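Local structure of ZYRO0G01672p (Zygosaccharomyces rouxii, 4U8T) at residues A[49-55]-A[107-112]; A[20-25]-A[66-72]; A[81-85]-A[119-124]. The protein binds RNA carrying N6-methyladenosine through its YTH domain, the part held in this chain, and probably acts as a reader of methylated mRNA. All blocks are in the same frame, centred on the assembly; numbering follows the deposited sequence.

Contact 1: residues A[49-55]-A[107-112]; sequences SSTFYGN and RYRHAF. With nucleotides of chain G.
R107 lies side by side with T51, whose methyl CG2 sits over one face of the guanidinium, 3.8 Å from NH2. The arginine's extended chain carries that group to the phosphate of 6MZ4 of chain G, although the place of NH2 is doubtful. Y108 follows, its ring sandwiched: R107 CB lies over the centre of one face and the methylated purine over the other, Y108 CZ being 3.5 Å from C6 of 6MZ4. S50 O meets the ring at its edge, in plane, 3.5 Å from CD1. Residues 49-55 also hold the base, since its N6 donates to S49 O (2.8 Å, 159°). This placement is consistent with the aromatic cage by which YTH domains recognise methyladenosine. With an alanine in place of Y108, the purine is likely to lose the ring packed on its face, and S50 O its ring-edge neighbour. H110 contributes its carbonyl O, which accepts from S49 OG, though the modelled distance is very short and its exact length doubtful; with chi1 at -180°, OG is turned away from its own N. A111 CB packs 3.8 Å from S49 CB. F112 turns its ring edge to N55, CE2 lying 3.8 Å from OD1, which itself accepts from S50 N. T51 OG1 caps helix 52-63 through G54 N; N55 against F112 brings the helix beside strand 111-123, which runs between strand 47-48 (F112 bonded to W48) and strand 82-94 (A111 to R94).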
loop_
_atom_site.group_PDB
_atom_site.type_symbol
_atom_site.label_atom_id
_atom_site.label_comp_id
_atom_site.label_asym_id
_atom_site.label_seq_id
_atom_site.Cartn_x
_atom_site.Cartn_y
_atom_site.Cartn_z
ATOM N N SER A 49 2.601 8.417 4.820
ATOM C CA SER A 49 3.876 8.464 5.463
ATOM C C SER A 49 4.085 7.187 6.247
ATOM O O SER A 49 3.143 6.590 6.730
ATOM C CB SER A 49 3.964 9.668 6.362
ATOM O OG SER A 49 5.225 9.700 6.974
ATOM N N SER A 50 5.323 6.743 6.341
ATOM C CA SER A 50 5.623 5.555 7.097
ATOM C C SER A 50 6.460 5.915 8.300
ATOM O O SER A 50 6.535 7.066 8.680
ATOM C CB SER A 50 6.329 4.553 6.217
ATOM O OG SER A 50 6.629 3.385 6.916
ATOM N N THR A 51 7.119 4.944 8.894
ATOM C CA THR A 51 7.991 5.242 10.007
ATOM C C THR A 51 9.280 5.880 9.563
ATOM O O THR A 51 9.502 6.103 8.391
ATOM C CB THR A 51 8.328 4.003 10.785
ATOM O OG1 THR A 51 8.889 3.033 9.895
ATOM C CG2 THR A 51 7.099 3.436 11.416
ATOM N N PHE A 52 10.133 6.191 10.523
ATOM C CA PHE A 52 11.444 6.713 10.226
ATOM C C PHE A 52 12.186 5.808 9.279
ATOM O O PHE A 52 12.616 6.244 8.229
ATOM C CB PHE A 52 12.233 6.912 11.513
ATOM C CG PHE A 52 13.643 7.349 11.291
ATOM C CD1 PHE A 52 13.941 8.678 11.062
ATOM C CD2 PHE A 52 14.674 6.438 11.330
ATOM C CE1 PHE A 52 15.221 9.073 10.844
ATOM C CE2 PHE A 52 15.954 6.845 11.122
ATOM C CZ PHE A 52 16.227 8.160 10.887
ATOM N N TYR A 53 12.292 4.536 9.644
ATOM C CA TYR A 53 12.989 3.533 8.844
ATOM C C TYR A 53 12.200 3.103 7.612
ATOM O O TYR A 53 12.766 2.859 6.558
ATOM C CB TYR A 53 13.263 2.316 9.687
ATOM C CG TYR A 53 14.327 2.469 10.708
ATOM C CD1 TYR A 53 15.654 2.599 10.343
ATOM C CD2 TYR A 53 14.016 2.473 12.050
ATOM C CE1 TYR A 53 16.636 2.712 11.282
ATOM C CE2 TYR A 53 14.991 2.588 12.997
ATOM C CZ TYR A 53 16.301 2.707 12.608
ATOM O OH TYR A 53 17.275 2.830 13.557
ATOM N N GLY A 54 10.890 3.015 7.774
ATOM C CA GLY A 54 9.975 2.692 6.703
ATOM C C GLY A 54 9.987 3.670 5.569
ATOM O O GLY A 54 9.947 3.274 4.422
ATOM N N ASN A 55 10.009 4.952 5.899
ATOM C CA ASN A 55 10.175 5.993 4.904
ATOM C C ASN A 55 11.477 5.905 4.174
ATOM O O ASN A 55 11.513 6.093 2.984
ATOM C CB ASN A 55 10.076 7.373 5.533
ATOM C CG ASN A 55 8.676 7.819 5.695
ATOM O OD1 ASN A 55 7.778 7.253 5.111
ATOM N ND2 ASN A 55 8.474 8.840 6.473
ATOM N N ARG A 107 4.285 11.830 15.013
ATOM C CA ARG A 107 5.332 10.903 14.591
ATOM C C ARG A 107 5.682 10.923 13.087
ATOM O O ARG A 107 6.756 10.505 12.677
ATOM C CB ARG A 107 4.870 9.508 14.960
ATOM C CG ARG A 107 5.910 8.452 14.986
ATOM C CD ARG A 107 5.199 7.125 15.018
ATOM N NE ARG A 107 6.120 6.005 15.117
ATOM C CZ ARG A 107 5.733 4.739 15.080
ATOM N NH1 ARG A 107 4.466 4.461 14.854
ATOM N NH2 ARG A 107 6.606 3.757 15.191
ATOM N N TYR A 108 4.763 11.426 12.275
ATOM C CA TYR A 108 4.890 11.426 10.824
ATOM C C TYR A 108 5.182 12.804 10.300
ATOM O O TYR A 108 4.286 13.495 9.843
ATOM C CB TYR A 108 3.616 10.864 10.190
ATOM C CG TYR A 108 3.223 9.583 10.855
ATOM C CD1 TYR A 108 3.909 8.417 10.604
ATOM C CD2 TYR A 108 2.207 9.549 11.771
ATOM C CE1 TYR A 108 3.581 7.269 11.229
ATOM C CE2 TYR A 108 1.876 8.403 12.396
ATOM C CZ TYR A 108 2.561 7.268 12.118
ATOM O OH TYR A 108 2.240 6.115 12.760
ATOM N N ARG A 109 6.435 13.218 10.357
ATOM C CA ARG A 109 6.758 14.584 10.005
ATOM C C ARG A 109 7.014 14.778 8.525
ATOM O O ARG A 109 6.955 15.891 8.025
ATOM C CB ARG A 109 7.985 15.022 10.797
ATOM C CG ARG A 109 7.819 14.806 12.280
ATOM C CD ARG A 109 8.120 16.059 13.077
ATOM N NE ARG A 109 7.996 15.814 14.508
ATOM C CZ ARG A 109 6.828 15.680 15.132
ATOM N NH1 ARG A 109 5.697 15.752 14.442
ATOM N NH2 ARG A 109 6.773 15.449 16.444
ATOM N N HIS A 110 7.248 13.695 7.806
ATOM C CA HIS A 110 7.406 13.794 6.368
ATOM C C HIS A 110 6.414 12.887 5.698
ATOM O O HIS A 110 5.914 11.981 6.320
ATOM C CB HIS A 110 8.829 13.446 5.969
ATOM C CG HIS A 110 9.863 14.100 6.823
ATOM N ND1 HIS A 110 10.000 15.467 6.906
ATOM C CD2 HIS A 110 10.792 13.580 7.651
ATOM C CE1 HIS A 110 10.978 15.760 7.742
ATOM N NE2 HIS A 110 11.474 14.631 8.208
ATOM N N ALA A 111 6.146 13.104 4.426
ATOM C CA ALA A 111 5.231 12.243 3.716
ATOM C C ALA A 111 5.518 12.307 2.264
ATOM O O ALA A 111 6.224 13.168 1.825
ATOM C CB ALA A 111 3.802 12.645 3.974
ATOM N N PHE A 112 4.909 11.421 1.502
ATOM C CA PHE A 112 5.056 11.462 0.065
ATOM C C PHE A 112 3.700 11.362 -0.593
ATOM O O PHE A 112 2.765 10.904 0.012
ATOM C CB PHE A 112 5.968 10.334 -0.415
ATOM C CG PHE A 112 5.639 8.987 0.160
ATOM C CD1 PHE A 112 4.670 8.196 -0.421
ATOM C CD2 PHE A 112 6.313 8.506 1.266
ATOM C CE1 PHE A 112 4.374 6.980 0.087
ATOM C CE2 PHE A 112 6.019 7.282 1.783
ATOM C CZ PHE A 112 5.052 6.516 1.189
ATOM C C2 6MZ G 4 -0.623 5.021 11.339
ATOM C C4 6MZ G 4 1.183 3.602 10.930
ATOM C C5 6MZ G 4 1.617 4.474 9.854
ATOM O O1P 6MZ G 4 6.877 1.918 16.053
ATOM O O2P 6MZ G 4 6.425 -0.557 16.343
ATOM N N9 6MZ G 4 2.058 2.603 10.968
ATOM N N3 6MZ G 4 0.068 3.928 11.613
ATOM N N1 6MZ G 4 -0.273 5.865 10.382
ATOM C C6 6MZ G 4 0.803 5.670 9.609
ATOM N N6 6MZ G 4 1.130 6.540 8.644
ATOM C C9 6MZ G 4 0.390 7.765 8.513
ATOM N N7 6MZ G 4 2.726 3.924 9.341
ATOM C C8 6MZ G 4 2.984 2.807 10.037
ATOM O "O5'" 6MZ G 4 5.259 0.854 14.629
ATOM C "C5'" 6MZ G 4 5.015 0.198 13.399
ATOM C "C4'" 6MZ G 4 3.558 0.229 13.062
ATOM O "O4'" 6MZ G 4 3.200 1.552 12.674
ATOM C "C1'" 6MZ G 4 2.026 1.503 11.933
ATOM C "C2'" 6MZ G 4 1.935 0.129 11.293
ATOM O "O2'" 6MZ G 4 0.735 -0.467 11.741
ATOM C "C3'" 6MZ G 4 3.128 -0.623 11.886
ATOM O "O3'" 6MZ G 4 2.763 -1.918 12.293
ATOM P P 6MZ G 4 6.588 0.610 15.447
ATOM P P G G 3 12.135 1.032 17.354
ATOM O OP1 G G 3 11.496 1.035 18.668
ATOM O OP2 G G 3 12.837 -0.143 16.832
ATOM O "O5'" G G 3 10.915 1.335 16.409
ATOM C "C5'" G G 3 11.098 1.687 15.058
ATOM C "C4'" G G 3 9.803 1.556 14.302
ATOM O "O4'" G G 3 10.130 1.525 12.895
ATOM C "C3'" G G 3 9.067 0.252 14.583
ATOM O "O3'" G G 3 7.690 0.428 14.312
ATOM C "C2'" G G 3 9.637 -0.673 13.536
ATOM O "O2'" G G 3 8.816 -1.765 13.220
ATOM C "C1'" G G 3 9.773 0.271 12.352
ATOM N N9 G G 3 10.790 -0.156 11.392
ATOM C C8 G G 3 10.627 -0.242 10.042
ATOM N N7 G G 3 11.679 -0.642 9.415
ATOM C C5 G G 3 12.604 -0.834 10.431
ATOM C C6 G G 3 13.936 -1.271 10.384
ATOM O O6 G G 3 14.599 -1.575 9.412
ATOM N N1 G G 3 14.498 -1.323 11.639
ATOM C C2 G G 3 13.867 -1.002 12.801
ATOM N N2 G G 3 14.549 -1.112 13.933
ATOM N N3 G G 3 12.643 -0.597 12.855
ATOM C C4 G G 3 12.072 -0.530 11.652
HETATM O O HOH W 1 9.110 6.272 13.696
#

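Contact 2: residues A[20-25]-A[66-72]; sequences IHVPDH and PQGAKIY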
loop_
_atom_site.group_PDB
_atom_site.type_symbol
_atom_site.label_atom_id
_atom_site.label_comp_id
_atom_site.label_asym_id
_atom_site.label_seq_id
_atom_site.Cartn_x
_atom_site.Cartn_y
_atom_site.Cartn_z
ATOM N N ILE A 20 -5.524 -2.905 -14.288
ATOM C CA ILE A 20 -4.342 -2.319 -13.679
ATOM C C ILE A 20 -3.144 -2.668 -14.511
ATOM O O ILE A 20 -2.760 -3.816 -14.579
ATOM C CB ILE A 20 -4.095 -2.817 -12.255
ATOM C CG1 ILE A 20 -5.299 -2.523 -11.376
ATOM C CG2 ILE A 20 -2.899 -2.123 -11.673
ATOM C CD1 ILE A 20 -5.170 -3.058 -9.981
ATOM N N HIS A 21 -2.541 -1.680 -15.144
ATOM C CA HIS A 21 -1.361 -1.974 -15.916
ATOM C C HIS A 21 -0.110 -1.733 -15.106
ATOM O O HIS A 21 0.205 -0.601 -14.734
ATOM C CB HIS A 21 -1.309 -1.139 -17.188
ATOM C CG HIS A 21 0.036 -1.154 -17.837
ATOM N ND1 HIS A 21 0.572 -2.291 -18.404
ATOM C CD2 HIS A 21 0.970 -0.186 -17.978
ATOM C CE1 HIS A 21 1.777 -2.022 -18.868
ATOM N NE2 HIS A 21 2.040 -0.750 -18.625
ATOM N N VAL A 22 0.619 -2.818 -14.871
ATOM C CA VAL A 22 1.822 -2.790 -14.051
ATOM C C VAL A 22 3.069 -2.684 -14.924
ATOM O O VAL A 22 3.471 -3.661 -15.526
ATOM C CB VAL A 22 1.899 -4.080 -13.187
ATOM C CG1 VAL A 22 3.077 -4.049 -12.273
ATOM C CG2 VAL A 22 0.648 -4.237 -12.385
ATOM N N PRO A 23 3.712 -1.517 -14.966
ATOM C CA PRO A 23 4.933 -1.377 -15.767
ATOM C C PRO A 23 6.051 -2.307 -15.315
ATOM O O PRO A 23 6.140 -2.615 -14.141
ATOM C CB PRO A 23 5.328 0.082 -15.555
ATOM C CG PRO A 23 4.115 0.738 -15.062
ATOM C CD PRO A 23 3.371 -0.272 -14.282
ATOM N N ASP A 24 6.897 -2.749 -16.232
ATOM C CA ASP A 24 7.977 -3.654 -15.869
ATOM C C ASP A 24 8.895 -3.042 -14.802
ATOM O O ASP A 24 8.992 -1.822 -14.685
ATOM C CB ASP A 24 8.773 -4.037 -17.115
ATOM C CG ASP A 24 7.956 -4.881 -18.112
ATOM O OD1 ASP A 24 7.128 -5.729 -17.706
ATOM O OD2 ASP A 24 8.147 -4.689 -19.328
ATOM N N HIS A 25 9.514 -3.911 -14.001
ATOM C CA HIS A 25 10.510 -3.544 -12.989
ATOM C C HIS A 25 9.921 -2.769 -11.816
ATOM O O HIS A 25 10.643 -2.097 -11.089
ATOM C CB HIS A 25 11.655 -2.767 -13.641
ATOM C CG HIS A 25 12.155 -3.428 -14.883
ATOM N ND1 HIS A 25 12.633 -4.718 -14.888
ATOM C CD2 HIS A 25 12.160 -3.019 -16.172
ATOM C CE1 HIS A 25 12.946 -5.063 -16.123
ATOM N NE2 HIS A 25 12.662 -4.051 -16.921
ATOM N N PRO A 66 13.793 2.360 -12.576
ATOM C CA PRO A 66 13.900 2.683 -14.000
ATOM C C PRO A 66 12.686 3.505 -14.376
ATOM O O PRO A 66 11.706 3.401 -13.654
ATOM C CB PRO A 66 13.910 1.325 -14.675
ATOM C CG PRO A 66 13.482 0.383 -13.655
ATOM C CD PRO A 66 13.853 0.916 -12.344
ATOM N N GLN A 67 12.702 4.248 -15.476
ATOM C CA GLN A 67 11.735 5.335 -15.652
ATOM C C GLN A 67 10.252 4.993 -15.594
ATOM O O GLN A 67 9.487 5.647 -14.876
ATOM C CB GLN A 67 11.984 6.053 -16.973
ATOM C CG GLN A 67 12.526 7.463 -16.793
ATOM C CD GLN A 67 11.614 8.357 -15.941
ATOM O OE1 GLN A 67 10.394 8.180 -15.909
ATOM N NE2 GLN A 67 12.212 9.335 -15.262
ATOM N N GLY A 68 9.835 3.985 -16.336
ATOM C CA GLY A 68 8.424 3.689 -16.382
ATOM C C GLY A 68 7.859 3.068 -15.125
ATOM O O GLY A 68 6.651 3.022 -14.947
ATOM N N ALA A 69 8.728 2.575 -14.260
ATOM C CA ALA A 69 8.284 1.719 -13.183
ATOM C C ALA A 69 7.666 2.461 -12.010
ATOM O O ALA A 69 7.946 3.629 -11.760
ATOM C CB ALA A 69 9.423 0.886 -12.721
ATOM N N LYS A 70 6.838 1.741 -11.267
ATOM C CA LYS A 70 6.113 2.319 -10.152
ATOM C C LYS A 70 6.345 1.550 -8.872
ATOM O O LYS A 70 6.871 0.447 -8.884
ATOM C CB LYS A 70 4.621 2.359 -10.472
ATOM C CG LYS A 70 4.230 3.337 -11.591
ATOM C CD LYS A 70 2.743 3.228 -11.933
ATOM C CE LYS A 70 2.342 4.118 -13.116
ATOM N NZ LYS A 70 0.855 4.182 -13.321
ATOM N N ILE A 71 5.922 2.131 -7.763
ATOM C CA ILE A 71 5.887 1.399 -6.500
ATOM C C ILE A 71 4.454 1.299 -6.012
ATOM O O ILE A 71 3.783 2.297 -5.805
ATOM C CB ILE A 71 6.766 2.054 -5.411
ATOM C CG1 ILE A 71 8.229 1.731 -5.662
ATOM C CG2 ILE A 71 6.405 1.539 -4.045
ATOM C CD1 ILE A 71 9.104 2.183 -4.612
ATOM N N TYR A 72 3.988 0.067 -5.865
ATOM C CA TYR A 72 2.641 -0.210 -5.403
ATOM C C TYR A 72 2.639 -0.445 -3.907
ATOM O O TYR A 72 3.508 -1.085 -3.351
ATOM C CB TYR A 72 2.072 -1.406 -6.135
ATOM C CG TYR A 72 1.834 -1.131 -7.589
ATOM C CD1 TYR A 72 2.847 -1.286 -8.512
ATOM C CD2 TYR A 72 0.594 -0.718 -8.044
ATOM C CE1 TYR A 72 2.637 -1.025 -9.831
ATOM C CE2 TYR A 72 0.382 -0.462 -9.343
ATOM C CZ TYR A 72 1.405 -0.620 -10.248
ATOM O OH TYR A 72 1.194 -0.364 -11.580
#
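The Y72 ring receives V22 and I20 from residues 20-25. V22 CG1 approaches it obliquely, 3.9 Å from CE1, and I20 CG2 lies more loosely near CE2 at 4.4 Å. At the phenol end, P23 CD comes to 3.5 Å from Y72 OH. Chi1 of Y72 (-68°) sets CG opposite its own carbonyl carbon, which directs the ring toward residues 20-25. At the other end of the contact, H25 CB rests against P66 CG at 3.6 Å, and between the two ends P23 CG lies alongside the aliphatic part of K70. The apolar group extends beyond the two segments: the rings of Y72 and F28 meet with their planes at about 15°, and V22 also touches K155 and L158 of helix 151-161.

A second group of contacts sets carbon against backbone oxygen. P23 CB comes to 3.3 Å from G68 O, while A69 CB faces the carbonyls of residues 20-25 and is 3.4 Å from D24 O, with H25 O almost as near.

G68 O and the A69 methyl are presented by a type I beta turn from P66 to A69, closed by A69 N to P66 O, which leads into strand 71-77. Residues 20-25 lead into strand 27-33, so the contact lies where two adjacent parallel strands of the mixed YTH-domain sheet begin.

Polar links come largely from residues around the contact. S26 OG bonds both P23 O and K70 N, tying the two segments through one hydroxyl. K70 NZ forms a salt bridge with E88, on strand 82-94.

Contact 3: residues A[81-85]-A[119-124]; sequences GRFCG and VRDVHN. With nucleotides of chain G.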
loop_
_atom_site.group_PDB
_atom_site.type_symbol
_atom_site.label_atom_id
_atom_site.label_comp_id
_atom_site.label_asym_id
_atom_site.label_seq_id
_atom_site.Cartn_x
_atom_site.Cartn_y
_atom_site.Cartn_z
ATOM N N GLY A 81 -7.848 -8.104 9.769
ATOM C CA GLY A 81 -8.132 -9.315 9.033
ATOM C C GLY A 81 -8.254 -9.169 7.529
ATOM O O GLY A 81 -8.850 -9.996 6.876
ATOM N N ARG A 82 -7.721 -8.098 6.971
ATOM C CA ARG A 82 -7.859 -7.896 5.554
ATOM C C ARG A 82 -6.895 -6.873 4.995
ATOM O O ARG A 82 -6.213 -6.188 5.737
ATOM C CB ARG A 82 -9.265 -7.448 5.226
ATOM C CG ARG A 82 -9.723 -6.239 5.985
ATOM C CD ARG A 82 -11.084 -5.899 5.569
ATOM N NE ARG A 82 -11.692 -4.970 6.478
ATOM C CZ ARG A 82 -12.573 -5.302 7.397
ATOM N NH1 ARG A 82 -12.973 -6.558 7.504
ATOM N NH2 ARG A 82 -13.057 -4.367 8.191
ATOM N N PHE A 83 -6.847 -6.778 3.673
ATOM C CA PHE A 83 -6.192 -5.676 3.005
ATOM C C PHE A 83 -7.323 -4.836 2.500
ATOM O O PHE A 83 -8.423 -5.328 2.379
ATOM C CB PHE A 83 -5.259 -6.130 1.883
ATOM C CG PHE A 83 -3.928 -6.631 2.366
ATOM C CD1 PHE A 83 -3.840 -7.789 3.107
ATOM C CD2 PHE A 83 -2.783 -5.931 2.109
ATOM C CE1 PHE A 83 -2.660 -8.241 3.567
ATOM C CE2 PHE A 83 -1.579 -6.383 2.567
ATOM C CZ PHE A 83 -1.515 -7.540 3.306
ATOM N N CYS A 84 -7.092 -3.547 2.322
ATOM C CA CYS A 84 -8.188 -2.657 2.050
ATOM C C CYS A 84 -7.972 -1.748 0.877
ATOM O O CYS A 84 -8.779 -0.919 0.623
ATOM C CB CYS A 84 -8.502 -1.826 3.285
ATOM S SG CYS A 84 -7.244 -0.712 3.910
ATOM N N GLY A 85 -6.886 -1.888 0.155
ATOM C CA GLY A 85 -6.691 -1.054 -1.006
ATOM C C GLY A 85 -5.298 -1.017 -1.569
ATOM O O GLY A 85 -4.390 -1.611 -1.010
ATOM N N VAL A 119 -9.849 0.686 -3.985
ATOM C CA VAL A 119 -10.347 0.745 -2.632
ATOM C C VAL A 119 -11.311 -0.401 -2.481
ATOM O O VAL A 119 -12.413 -0.351 -2.988
ATOM C CB VAL A 119 -11.053 2.087 -2.315
ATOM C CG1 VAL A 119 -11.663 2.057 -0.946
ATOM C CG2 VAL A 119 -10.105 3.243 -2.412
ATOM N N ARG A 120 -10.902 -1.438 -1.785
ATOM C CA ARG A 120 -11.730 -2.617 -1.654
ATOM C C ARG A 120 -11.167 -3.568 -0.634
ATOM O O ARG A 120 -9.978 -3.745 -0.563
ATOM C CB ARG A 120 -11.862 -3.342 -2.981
ATOM C CG ARG A 120 -12.102 -4.818 -2.770
ATOM C CD ARG A 120 -12.079 -5.649 -3.977
ATOM N NE ARG A 120 -12.636 -6.929 -3.618
ATOM C CZ ARG A 120 -13.009 -7.847 -4.491
ATOM N NH1 ARG A 120 -13.520 -8.987 -4.065
ATOM N NH2 ARG A 120 -12.887 -7.618 -5.784
ATOM N N ASP A 121 -12.034 -4.184 0.157
ATOM C CA ASP A 121 -11.597 -5.187 1.114
ATOM C C ASP A 121 -11.286 -6.510 0.455
ATOM O O ASP A 121 -12.035 -6.977 -0.385
ATOM C CB ASP A 121 -12.651 -5.400 2.186
ATOM C CG ASP A 121 -12.744 -4.255 3.142
ATOM O OD1 ASP A 121 -12.109 -3.231 2.904
ATOM O OD2 ASP A 121 -13.443 -4.377 4.153
ATOM N N VAL A 122 -10.188 -7.117 0.875
ATOM C CA VAL A 122 -9.828 -8.466 0.504
ATOM C C VAL A 122 -9.446 -9.181 1.761
ATOM O O VAL A 122 -8.584 -8.726 2.458
ATOM C CB VAL A 122 -8.652 -8.528 -0.476
ATOM C CG1 VAL A 122 -8.203 -9.956 -0.673
ATOM C CG2 VAL A 122 -9.020 -7.925 -1.764
ATOM N N HIS A 123 -10.091 -10.296 2.062
ATOM C CA HIS A 123 -9.893 -10.945 3.343
ATOM C C HIS A 123 -8.599 -11.704 3.399
ATOM O O HIS A 123 -8.176 -12.251 2.399
ATOM C CB HIS A 123 -11.044 -11.887 3.644
ATOM C CG HIS A 123 -12.336 -11.186 3.885
ATOM N ND1 HIS A 123 -13.359 -11.176 2.962
ATOM C CD2 HIS A 123 -12.752 -10.418 4.917
ATOM C CE1 HIS A 123 -14.361 -10.458 3.429
ATOM N NE2 HIS A 123 -14.015 -9.982 4.612
ATOM N N ASN A 124 -7.981 -11.750 4.575
ATOM C CA ASN A 124 -6.750 -12.499 4.753
ATOM C C ASN A 124 -6.825 -13.957 4.331
ATOM O O ASN A 124 -5.858 -14.487 3.820
ATOM C CB ASN A 124 -6.284 -12.421 6.188
ATOM C CG ASN A 124 -5.572 -11.136 6.486
ATOM O OD1 ASN A 124 -5.296 -10.349 5.592
ATOM N ND2 ASN A 124 -5.237 -10.930 7.746
ATOM P P U G 7 -5.331 -12.346 11.150
ATOM O OP1 U G 7 -6.170 -12.574 9.963
ATOM O OP2 U G 7 -5.495 -11.137 11.957
ATOM O "O5'" U G 7 -5.432 -13.585 12.123
ATOM C "C5'" U G 7 -5.632 -14.900 11.616
ATOM C "C4'" U G 7 -5.773 -15.878 12.749
ATOM O "O4'" U G 7 -4.699 -15.665 13.697
ATOM C "C3'" U G 7 -7.088 -15.741 13.519
ATOM O "O3'" U G 7 -7.685 -17.026 13.679
ATOM C "C2'" U G 7 -6.671 -15.180 14.879
ATOM O "O2'" U G 7 -7.451 -15.614 15.969
ATOM C "C1'" U G 7 -5.215 -15.616 15.004
ATOM N N1 U G 7 -4.402 -14.689 15.792
ATOM C C2 U G 7 -3.704 -15.196 16.857
ATOM O O2 U G 7 -3.736 -16.377 17.153
ATOM N N3 U G 7 -2.981 -14.264 17.555
ATOM C C4 U G 7 -2.904 -12.911 17.297
ATOM O O4 U G 7 -2.209 -12.192 18.009
ATOM C C5 U G 7 -3.658 -12.475 16.172
ATOM C C6 U G 7 -4.367 -13.359 15.474
HETATM O O HOH W 2 -11.507 -1.103 1.277
#
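An antiparallel ladder between strands 82-94 and 111-123 joins F83 to V122 as a hydrogen-bonded pair and R82 to H123 as a non-hydrogen-bonded one; the local axes run 4.3 Å apart at 168°. F83 N donates to V122 O in the carbonyl plane (2.9 Å), and V122 N returns the bond to F83 O. Beyond this pair R120 N reaches C84 O at 3.3 Å from above the carbonyl plane, and water 2 donates to both C84 O and D121 OD1. R82 CG lies between its backbone N and carbonyl carbon (chi1 54°), and the extended chain carries NE to D121 OD2, 3.0 Å away; this salt bridge rests on charge, since the oxygen sits over a guanidinium face with no N-H aimed at it. N124 closes the other end, its N donating to G81 O. Its ND2 bonds OP1 of U7 of chain G (2.9 Å, 167°), while OD1 approaches the F83 ring edge. On the far side of strand 82-94 runs strand 71-77, where C84 and G85 bond F75. F161 of helix 151-161 packs on F83 and V122, whereas helix 36-45 meets C84 through V39 and V119 through F43.

All three contacts reach the same mixed sheet, from different places. Contacts 1 and 3 share strand 111-123 but lie on opposite sides of the chain's centre, 23 Å apart between centres, and each meets a different stretch of the bound RNA. Contact 1 is buried and joins the loop and first turn of helix 52-63 to the loop leading into strand 111-123, mainly through side chains. Contact 3, partly buried, is a backbone ladder between neighbouring strands. Contact 2 lies at the surface, its nearest atom about 14 Å from the RNA, and depends on apolar and carbon-to-carbonyl packing. It is tied to contact 3 through the sheet, since strand 71-77 borders strand 82-94.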